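Local coordinates for beta-methylmalyl-CoA dehydratase (Chloroflexus aurantiacus, PDB 4E3E), which catalyses the reversible dehydration of (2R,3S)-beta-methylmalyl-CoA to mesaconyl-CoA in the glyoxylate assimilation cycle, at residues Ser38-Arg43 with Ile253-Arg258. Sequence-based numbering, arbitrary orientation.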
loop_
_atom_site.group_PDB
_atom_site.type_symbol
_atom_site.label_atom_id
_atom_site.label_comp_id
_atom_site.label_asym_id
_atom_site.label_seq_id
_atom_site.Cartn_x
_atom_site.Cartn_y
_atom_site.Cartn_z
ATOM N N SER A 38 0.537 -3.125 6.690
ATOM C CA SER A 38 -0.710 -2.431 6.363
ATOM C C SER A 38 -1.772 -3.404 5.872
ATOM O O SER A 38 -2.965 -3.082 5.807
ATOM C CB SER A 38 -0.448 -1.348 5.296
ATOM O OG SER A 38 -0.259 -1.901 3.981
ATOM N N LEU A 39 -1.331 -4.596 5.496
ATOM C CA LEU A 39 -2.238 -5.582 4.938
ATOM C C LEU A 39 -2.694 -6.584 6.010
ATOM O O LEU A 39 -3.817 -7.104 5.939
ATOM C CB LEU A 39 -1.575 -6.284 3.747
ATOM C CG LEU A 39 -1.426 -5.442 2.472
ATOM C CD1 LEU A 39 -0.364 -6.116 1.599
ATOM C CD2 LEU A 39 -2.782 -5.371 1.761
ATOM N N TYR A 40 -1.840 -6.845 7.012
ATOM C CA TYR A 40 -2.234 -7.817 8.047
ATOM C C TYR A 40 -2.334 -7.254 9.462
ATOM O O TYR A 40 -2.962 -7.866 10.322
ATOM C CB TYR A 40 -1.355 -9.076 8.006
ATOM C CG TYR A 40 -1.328 -9.713 6.632
ATOM C CD1 TYR A 40 -2.384 -10.517 6.197
ATOM C CD2 TYR A 40 -0.273 -9.473 5.750
ATOM C CE1 TYR A 40 -2.377 -11.094 4.940
ATOM C CE2 TYR A 40 -0.259 -10.040 4.477
ATOM C CZ TYR A 40 -1.312 -10.854 4.082
ATOM O OH TYR A 40 -1.318 -11.418 2.824
ATOM N N GLY A 41 -1.719 -6.098 9.706
ATOM C CA GLY A 41 -1.761 -5.484 11.030
ATOM C C GLY A 41 -0.953 -6.233 12.083
ATOM O O GLY A 41 -1.253 -6.134 13.265
ATOM N N SER A 42 0.082 -6.971 11.677
ATOM C CA SER A 42 0.818 -7.763 12.647
ATOM C C SER A 42 1.491 -6.854 13.689
ATOM O O SER A 42 2.153 -5.871 13.341
ATOM C CB SER A 42 1.842 -8.675 11.972
ATOM O OG SER A 42 2.853 -9.053 12.892
ATOM N N ARG A 43 1.297 -7.178 14.964
ATOM C CA ARG A 43 1.874 -6.367 16.044
ATOM C C ARG A 43 3.090 -6.987 16.728
ATOM O O ARG A 43 3.562 -6.447 17.722
ATOM C CB ARG A 43 0.814 -6.014 17.086
ATOM C CG ARG A 43 -0.185 -4.972 16.610
ATOM C CD ARG A 43 -0.992 -4.465 17.788
ATOM N NE ARG A 43 -2.053 -5.413 18.110
ATOM C CZ ARG A 43 -2.504 -5.653 19.338
ATOM N NH1 ARG A 43 -1.976 -5.019 20.378
ATOM N NH2 ARG A 43 -3.478 -6.538 19.521
ATOM N N ILE A 253 -4.614 -16.037 4.146
ATOM C CA ILE A 253 -5.289 -16.526 5.359
ATOM C C ILE A 253 -4.299 -16.906 6.452
ATOM O O ILE A 253 -4.526 -16.622 7.634
ATOM C CB ILE A 253 -6.242 -17.697 5.035
ATOM C CG1 ILE A 253 -7.164 -17.288 3.877
ATOM C CG2 ILE A 253 -7.037 -18.131 6.264
ATOM C CD1 ILE A 253 -7.931 -15.995 4.112
ATOM N N ILE A 254 -3.192 -17.528 6.058
ATOM C CA ILE A 254 -2.134 -17.859 7.013
ATOM C C ILE A 254 -1.641 -16.578 7.697
ATOM O O ILE A 254 -1.472 -16.522 8.932
ATOM C CB ILE A 254 -0.964 -18.621 6.347
ATOM C CG1 ILE A 254 -1.415 -20.012 5.871
ATOM C CG2 ILE A 254 0.206 -18.765 7.311
ATOM C CD1 ILE A 254 -0.453 -20.711 4.925
ATOM N N SER A 255 -1.418 -15.546 6.894
ATOM C CA SER A 255 -0.864 -14.306 7.418
ATOM C C SER A 255 -1.841 -13.540 8.324
ATOM O O SER A 255 -1.432 -12.942 9.332
ATOM C CB SER A 255 -0.339 -13.448 6.268
ATOM O OG SER A 255 1.001 -13.830 5.965
ATOM N N LEU A 256 -3.125 -13.574 7.987
ATOM C CA LEU A 256 -4.127 -13.021 8.863
ATOM C C LEU A 256 -4.202 -13.778 10.206
ATOM O O LEU A 256 -4.237 -13.154 11.276
ATOM C CB LEU A 256 -5.518 -13.039 8.172
ATOM C CG LEU A 256 -5.744 -12.006 7.036
ATOM C CD1 LEU A 256 -7.015 -12.317 6.258
ATOM C CD2 LEU A 256 -5.810 -10.571 7.567
ATOM N N ALA A 257 -4.239 -15.115 10.142
ATOM C CA ALA A 257 -4.306 -15.949 11.343
ATOM C C ALA A 257 -3.133 -15.658 12.262
ATOM O O ALA A 257 -3.306 -15.517 13.485
ATOM C CB ALA A 257 -4.358 -17.432 10.979
ATOM N N ARG A 258 -1.938 -15.554 11.684
ATOM C CA ARG A 258 -0.761 -15.249 12.475
ATOM C C ARG A 258 -0.919 -13.880 13.149
ATOM O O ARG A 258 -0.640 -13.735 14.356
ATOM C CB ARG A 258 0.497 -15.322 11.601
ATOM C CG ARG A 258 1.781 -14.737 12.208
ATOM C CD ARG A 258 2.345 -15.456 13.438
ATOM N NE ARG A 258 3.681 -14.899 13.727
ATOM C CZ ARG A 258 4.340 -15.011 14.875
ATOM N NH1 ARG A 258 3.823 -15.694 15.910
ATOM N NH2 ARG A 258 5.539 -14.446 14.986
#
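The ring of Tyr40 lies flat under the CB of Ser255, a CH-pi contact in which the methylene stands 3.4 Å from the ring centroid and only 14° off its normal. The nearest ring atom is Tyr40 CE1, 3.4 Å from Ser255 CB. Leu256 comes in differently: its CG meets the ring edge in the ring plane, 3.8 Å from Tyr40 CD1, and Leu256 CD2 packs alongside, 3.7 Å from the same Tyr40 CD1. With CG anti to the carbonyl carbon (chi1 -54°), Tyr40 extends from the last turn of its helix across the flank of helix 250-265. No hydrogen bond joins the two segments; the polar ends are held from outside, Tyr40 OH by His252 and Tyr225, Ser255 OG by Tyr36 and His70. Replacing Tyr40 by an alanine would take away the ring, and is likely to leave Ser255 CB and the Leu256 branch without their cover and His252 and Tyr225 without their hydroxyl partner. Ser255 lies about 6 Å, side chain to side chain, from Asp64, a probable substrate-binding residue. The buried contact thus joins the C-terminal end of helix 30-40 to the N-terminal half of helix 250-265, with helix 215-224 against Tyr40, helix 65-80 against Ser255, and strand 338-349 of the antiparallel hot-dog sheet beneath Ile253 and Ile254.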